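Local coordinates for protein toll-receptor-related 2 (Hydra vulgaris, PDB 4W8H) that probably relays signals of a membrane-bound Toll-related receptor through its cytoplasmic TIR domain, the flavodoxin-like part present here, at residues T22-L27 and I32-N37; E28-K33 and N121-I126. One frame throughout, in Å; residues are numbered along the deposited sequence. Where two conformers were deposited one is given.

Contact 1 of 2, residues T22-L27 and I32-N37; sequences TLVFKL and IKTFVN. Unlike the reference sequence in segment 22-27: Lys26 (reference Glu), Leu27 (reference Val).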
loop_
_atom_site.group_PDB
_atom_site.type_symbol
_atom_site.label_atom_id
_atom_site.label_comp_id
_atom_site.label_asym_id
_atom_site.label_seq_id
_atom_site.Cartn_x
_atom_site.Cartn_y
_atom_site.Cartn_z
ATOM N N THR A 22 1.891 10.559 7.519
ATOM C CA THR A 22 1.002 11.182 6.534
ATOM C C THR A 22 -0.049 10.211 6.034
ATOM O O THR A 22 -1.241 10.442 6.227
ATOM C CB THR A 22 1.808 11.831 5.389
ATOM O OG1 THR A 22 2.665 12.847 5.922
ATOM C CG2 THR A 22 0.870 12.451 4.336
ATOM N N LEU A 23 0.369 9.115 5.408
ATOM C CA LEU A 23 -0.608 8.220 4.794
ATOM C C LEU A 23 -1.498 7.520 5.807
ATOM O O LEU A 23 -2.739 7.594 5.726
ATOM C CB LEU A 23 0.159 7.221 3.913
ATOM C CG LEU A 23 -0.669 6.125 3.240
ATOM C CD1 LEU A 23 -1.689 6.666 2.308
ATOM C CD2 LEU A 23 0.234 5.124 2.558
ATOM N N VAL A 24 -0.894 6.803 6.767
ATOM C CA VAL A 24 -1.731 6.098 7.745
ATOM C C VAL A 24 -2.548 7.081 8.569
ATOM O O VAL A 24 -3.729 6.874 8.816
ATOM C CB VAL A 24 -0.863 5.212 8.669
ATOM C CG1 VAL A 24 -1.646 4.683 9.838
ATOM C CG2 VAL A 24 -0.259 4.067 7.897
ATOM N N PHE A 25 -1.917 8.167 9.005
ATOM C CA PHE A 25 -2.594 9.211 9.759
ATOM C C PHE A 25 -3.847 9.679 9.047
ATOM O O PHE A 25 -4.910 9.744 9.668
ATOM C CB PHE A 25 -1.616 10.365 9.950
ATOM C CG PHE A 25 -2.127 11.507 10.792
ATOM C CD1 PHE A 25 -2.322 11.337 12.141
ATOM C CD2 PHE A 25 -2.310 12.751 10.248
ATOM C CE1 PHE A 25 -2.736 12.408 12.938
ATOM C CE2 PHE A 25 -2.733 13.823 11.041
ATOM C CZ PHE A 25 -2.941 13.631 12.366
ATOM N N LYS A 26 -3.744 10.002 7.771
ATOM C CA LYS A 26 -4.901 10.499 7.035
ATOM C C LYS A 26 -5.948 9.430 6.798
ATOM O O LYS A 26 -7.161 9.710 6.867
ATOM C CB LYS A 26 -4.456 11.136 5.747
ATOM C CG LYS A 26 -3.900 12.537 6.003
ATOM C CD LYS A 26 -3.689 13.307 4.749
ATOM C CE LYS A 26 -4.963 13.567 3.948
ATOM N NZ LYS A 26 -6.102 14.154 4.688
ATOM N N LEU A 27 -5.507 8.205 6.496
ATOM C CA LEU A 27 -6.464 7.130 6.292
ATOM C C LEU A 27 -7.299 6.906 7.534
ATOM O O LEU A 27 -8.529 6.825 7.465
ATOM C CB LEU A 27 -5.726 5.845 5.898
ATOM C CG LEU A 27 -5.150 5.771 4.485
ATOM C CD1 LEU A 27 -4.118 4.636 4.403
ATOM C CD2 LEU A 27 -6.219 5.572 3.430
ATOM N N ILE A 32 -10.887 5.013 7.663
ATOM C CA ILE A 32 -10.452 3.852 6.919
ATOM C C ILE A 32 -9.616 2.964 7.843
ATOM O O ILE A 32 -8.655 3.393 8.443
ATOM C CB ILE A 32 -9.685 4.291 5.649
ATOM C CG1 ILE A 32 -10.674 5.033 4.711
ATOM C CG2 ILE A 32 -9.007 3.079 4.976
ATOM C CD1 ILE A 32 -10.023 5.780 3.563
ATOM N N LYS A 33 -10.006 1.697 7.924
ATOM C CA LYS A 33 -9.376 0.730 8.807
ATOM C C LYS A 33 -8.125 0.193 8.100
ATOM O O LYS A 33 -8.204 -0.335 6.982
ATOM C CB LYS A 33 -10.325 -0.432 9.103
ATOM C CG LYS A 33 -11.636 -0.029 9.726
ATOM C CD LYS A 33 -12.576 -1.255 9.939
ATOM C CE LYS A 33 -13.070 -1.876 8.613
ATOM N NZ LYS A 33 -14.022 -3.044 8.772
ATOM N N THR A 34 -6.973 0.378 8.732
ATOM C CA THR A 34 -5.680 0.147 8.110
ATOM C C THR A 34 -4.856 -0.875 8.866
ATOM O O THR A 34 -4.718 -0.789 10.090
ATOM C CB THR A 34 -4.958 1.501 8.025
ATOM O OG1 THR A 34 -5.813 2.474 7.394
ATOM C CG2 THR A 34 -3.696 1.436 7.259
ATOM N N PHE A 35 -4.286 -1.844 8.139
ATOM C CA PHE A 35 -3.288 -2.763 8.706
ATOM C C PHE A 35 -1.913 -2.157 8.486
ATOM O O PHE A 35 -1.532 -1.856 7.355
ATOM C CB PHE A 35 -3.351 -4.131 8.020
ATOM C CG PHE A 35 -2.521 -5.184 8.700
ATOM C CD1 PHE A 35 -1.140 -5.139 8.619
ATOM C CD2 PHE A 35 -3.111 -6.224 9.388
ATOM C CE1 PHE A 35 -0.360 -6.103 9.251
ATOM C CE2 PHE A 35 -2.330 -7.200 9.994
ATOM C CZ PHE A 35 -0.975 -7.135 9.932
ATOM N N VAL A 36 -1.191 -1.982 9.572
ATOM C CA VAL A 36 0.159 -1.421 9.530
ATOM C C VAL A 36 1.079 -2.271 10.343
ATOM O O VAL A 36 0.829 -2.526 11.538
ATOM C CB VAL A 36 0.225 0.034 9.973
ATOM C CG1 VAL A 36 -0.387 0.210 11.326
ATOM C CG2 VAL A 36 1.649 0.546 9.943
ATOM N N ASN A 37 2.139 -2.728 9.705
ATOM C CA ASN A 37 2.999 -3.722 10.297
ATOM C C ASN A 37 3.486 -3.386 11.685
ATOM O O ASN A 37 3.471 -4.272 12.551
ATOM C CB ASN A 37 4.186 -4.062 9.404
ATOM C CG ASN A 37 4.960 -2.848 8.910
ATOM O OD1 ASN A 37 4.716 -1.676 9.284
ATOM N ND2 ASN A 37 5.899 -3.131 8.030
#
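Leu27 O accepts the amide N of Ile32 at 3.0 Å, with an N-H...O angle of 154°. The bond ties the last turns of helix 16-29 to the start of the segment leading into strand 34-35. Beside it the two side chains cross obliquely: Leu27 CD2 reaches Ile32 CD1 at 3.8 Å and lies nearly as close to the CG2 branch. Helix and strand belong to the beta-alpha-beta unit of strand 5-10, helix 16-29 and strand 34-35, the first crossover of the flavodoxin-like TIR fold. Thr34 OG1, anti to its own carbonyl carbon (chi1 -52°), bonds back to Ile32 O at 3.2 Å from above the carbonyl plane, and it rests 3.7 Å from Leu27 CB. Its methyl, CG2, is turned instead to Val24 CG2, 4.4 Å away. A glycine in place of Thr34 would probably leave Ile32 O without this hydroxyl and open a gap beside Val24 and Leu27, where CG2 and OG1 now lie. Farther along, Val36 CG2 meets the same Val24 CG2 at 4.5 Å, while Ile9 of strand 5-10 touches both Leu27 and Thr34.

Contact 2 of 2, residues E28-K33 and N121-I126; sequences ERAGIK and NLFRDI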
loop_
_atom_site.group_PDB
_atom_site.type_symbol
_atom_site.label_atom_id
_atom_site.label_comp_id
_atom_site.label_asym_id
_atom_site.label_seq_id
_atom_site.Cartn_x
_atom_site.Cartn_y
_atom_site.Cartn_z
ATOM N N GLU A 28 -6.650 6.837 8.690
ATOM C CA GLU A 28 -7.348 6.537 9.931
ATOM C C GLU A 28 -8.272 7.692 10.316
ATOM O O GLU A 28 -9.390 7.473 10.801
ATOM C CB GLU A 28 -6.346 6.137 11.019
ATOM C CG GLU A 28 -5.691 4.769 10.705
ATOM C CD GLU A 28 -4.874 4.213 11.831
ATOM O OE1 GLU A 28 -4.273 4.978 12.608
ATOM O OE2 GLU A 28 -4.828 2.973 11.913
ATOM N N ARG A 29 -7.832 8.920 10.059
ATOM C CA ARG A 29 -8.720 10.083 10.344
ATOM C C ARG A 29 -9.981 10.058 9.485
ATOM O O ARG A 29 -11.034 10.538 9.895
ATOM C CB ARG A 29 -7.956 11.383 10.153
ATOM C CG ARG A 29 -7.019 11.662 11.318
ATOM C CD ARG A 29 -6.088 12.812 11.045
ATOM N NE ARG A 29 -6.814 14.068 10.912
ATOM C CZ ARG A 29 -7.046 14.927 11.905
ATOM N NH1 ARG A 29 -6.591 14.671 13.121
ATOM N NH2 ARG A 29 -7.723 16.051 11.675
ATOM N N ALA A 30 -9.843 9.501 8.279
ATOM C CA ALA A 30 -10.942 9.397 7.319
ATOM C C ALA A 30 -11.844 8.186 7.599
ATOM O O ALA A 30 -12.763 7.920 6.818
ATOM C CB ALA A 30 -10.388 9.327 5.874
ATOM N N GLY A 31 -11.591 7.474 8.703
ATOM C CA GLY A 31 -12.370 6.314 9.052
ATOM C C GLY A 31 -12.036 5.035 8.330
ATOM O O GLY A 31 -12.794 4.064 8.384
ATOM N N ILE A 32 -10.887 5.013 7.663
ATOM C CA ILE A 32 -10.452 3.852 6.919
ATOM C C ILE A 32 -9.616 2.964 7.843
ATOM O O ILE A 32 -8.655 3.393 8.443
ATOM C CB ILE A 32 -9.685 4.291 5.649
ATOM C CG1 ILE A 32 -10.674 5.033 4.711
ATOM C CG2 ILE A 32 -9.007 3.079 4.976
ATOM C CD1 ILE A 32 -10.023 5.780 3.563
ATOM N N LYS A 33 -10.006 1.697 7.924
ATOM C CA LYS A 33 -9.376 0.730 8.807
ATOM C C LYS A 33 -8.125 0.193 8.100
ATOM O O LYS A 33 -8.204 -0.335 6.982
ATOM C CB LYS A 33 -10.325 -0.432 9.103
ATOM C CG LYS A 33 -11.636 -0.029 9.726
ATOM C CD LYS A 33 -12.576 -1.255 9.939
ATOM C CE LYS A 33 -13.070 -1.876 8.613
ATOM N NZ LYS A 33 -14.022 -3.044 8.772
ATOM N N ASN A 121 -8.798 10.834 -4.714
ATOM C CA ASN A 121 -8.739 9.635 -5.539
ATOM C C ASN A 121 -8.459 8.379 -4.722
ATOM O O ASN A 121 -9.077 7.333 -4.933
ATOM C CB ASN A 121 -7.663 9.784 -6.624
ATOM C CG ASN A 121 -8.026 10.813 -7.689
ATOM O OD1 ASN A 121 -9.168 11.269 -7.792
ATOM N ND2 ASN A 121 -7.034 11.184 -8.478
ATOM N N LEU A 122 -7.529 8.483 -3.788
ATOM C CA LEU A 122 -7.192 7.352 -2.945
ATOM C C LEU A 122 -8.411 6.913 -2.129
ATOM O O LEU A 122 -8.783 5.731 -2.106
ATOM C CB LEU A 122 -6.038 7.738 -2.023
ATOM C CG LEU A 122 -5.592 6.663 -1.041
ATOM C CD1 LEU A 122 -5.126 5.363 -1.761
ATOM C CD2 LEU A 122 -4.460 7.153 -0.163
ATOM N N PHE A 123 -9.038 7.862 -1.445
ATOM C CA PHE A 123 -10.137 7.498 -0.571
ATOM C C PHE A 123 -11.307 6.963 -1.393
ATOM O O PHE A 123 -12.009 6.050 -0.967
ATOM C CB PHE A 123 -10.603 8.695 0.256
ATOM C CG PHE A 123 -9.610 9.207 1.256
ATOM C CD1 PHE A 123 -8.465 8.521 1.612
ATOM C CD2 PHE A 123 -9.779 10.463 1.753
ATOM C CE1 PHE A 123 -7.559 9.040 2.502
ATOM C CE2 PHE A 123 -8.880 10.996 2.657
ATOM C CZ PHE A 123 -7.761 10.288 3.026
ATOM N N ARG A 124 -11.555 7.510 -2.571
ATOM C CA ARG A 124 -12.647 7.047 -3.422
ATOM C C ARG A 124 -12.449 5.588 -3.817
ATOM O O ARG A 124 -13.398 4.797 -3.843
ATOM C CB ARG A 124 -12.737 7.952 -4.655
ATOM C CG ARG A 124 -13.887 7.647 -5.575
ATOM C CD ARG A 124 -13.708 8.397 -6.868
ATOM N NE ARG A 124 -13.873 9.841 -6.722
ATOM C CZ ARG A 124 -13.022 10.773 -7.157
ATOM N NH1 ARG A 124 -13.350 12.033 -6.972
ATOM N NH2 ARG A 124 -11.881 10.482 -7.788
ATOM N N ASP A 125 -11.217 5.234 -4.152
ATOM C CA ASP A 125 -10.977 3.865 -4.555
ATOM C C ASP A 125 -11.183 2.900 -3.403
ATOM O O ASP A 125 -11.777 1.807 -3.564
ATOM C CB ASP A 125 -9.608 3.627 -5.165
ATOM C CG ASP A 125 -9.518 2.250 -5.796
ATOM O OD1 ASP A 125 -10.230 2.010 -6.782
ATOM O OD2 ASP A 125 -8.808 1.391 -5.288
ATOM N N ILE A 126 -10.670 3.281 -2.239
ATOM C CA ILE A 126 -10.783 2.440 -1.062
ATOM C C ILE A 126 -12.253 2.238 -0.725
ATOM O O ILE A 126 -12.675 1.108 -0.427
ATOM C CB ILE A 126 -10.024 3.059 0.108
ATOM C CG1 ILE A 126 -8.536 3.059 -0.249
ATOM C CG2 ILE A 126 -10.360 2.319 1.419
ATOM C CD1 ILE A 126 -7.676 3.752 0.743
#
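Ala30 CB sits over one face of the Phe123 ring, 4.1 Å from its centroid and 20° off the ring normal, a CH-pi contact displaced toward the CE2 and CZ rim. Across it, the C-terminal end of helix 16-29 and the turn after it pack against helix 115-127, two helices of the flavodoxin-like TIR domain. Ile32 supplies the second point of contact with the ring: its CD1 comes to 3.7 Å from Phe123 CD1 in an oblique approach. The same methyl also leans on Ile126 CG2, while the shorter branch of Ile32, CG2, meets Ile126 CG2 at 3.9 Å. One isoleucine thus spans both aromatic and aliphatic neighbours, and no hydrogen bond crosses between the segments.

The turn helps to place these groups. Gly31, with a positive phi of 80°, ends the helix in a Schellman motif, and the bond from its N to Glu28 O at 3.0 Å is one of the motif's two bonds back into the last turn, with Ala30 and Ile32, one on each side of the glycine, both pointing their CB atoms at helix 115-127. On the facing helix, Phe123 CG stands anti to the carbonyl carbon (chi1 -66°), which carries the ring nearer to the turn than its CB direction alone would. Farther out, Asp6 and Val7 of strand 5-10 touch both Ile32 and Ile126, backing the isoleucine pair from the sheet. The turn and the helix are also joined by a polar link, where NH2 of Arg127, a residue of helix 115-127, donates to Ala30 O.

Overall arrangement
From the N terminus, strand 5-10 leads into helix 16-29, and contact 1 closes a short loop there, bringing 22-27 against 32-37 with four residues between them. Contact 2 begins where the first segment of contact 1 ends: 28-33 bridges the turn, then meets 121-126 after 87 intervening residues, a long closure that joins helix 115-127 near the C terminus to the early crossover. The two interleave along the chain, sharing Ile32 and Lys33, and their centres lie 9 Å apart. They touch directly, for Leu27 CD2 is 3.6 Å from Ile126 CD1 and Leu23 CD1 is 3.7 Å from Leu122 CD2. Together they tie edge strand 34-35 and helix 115-127 to the C-terminal part of helix 16-29 and the turn after it.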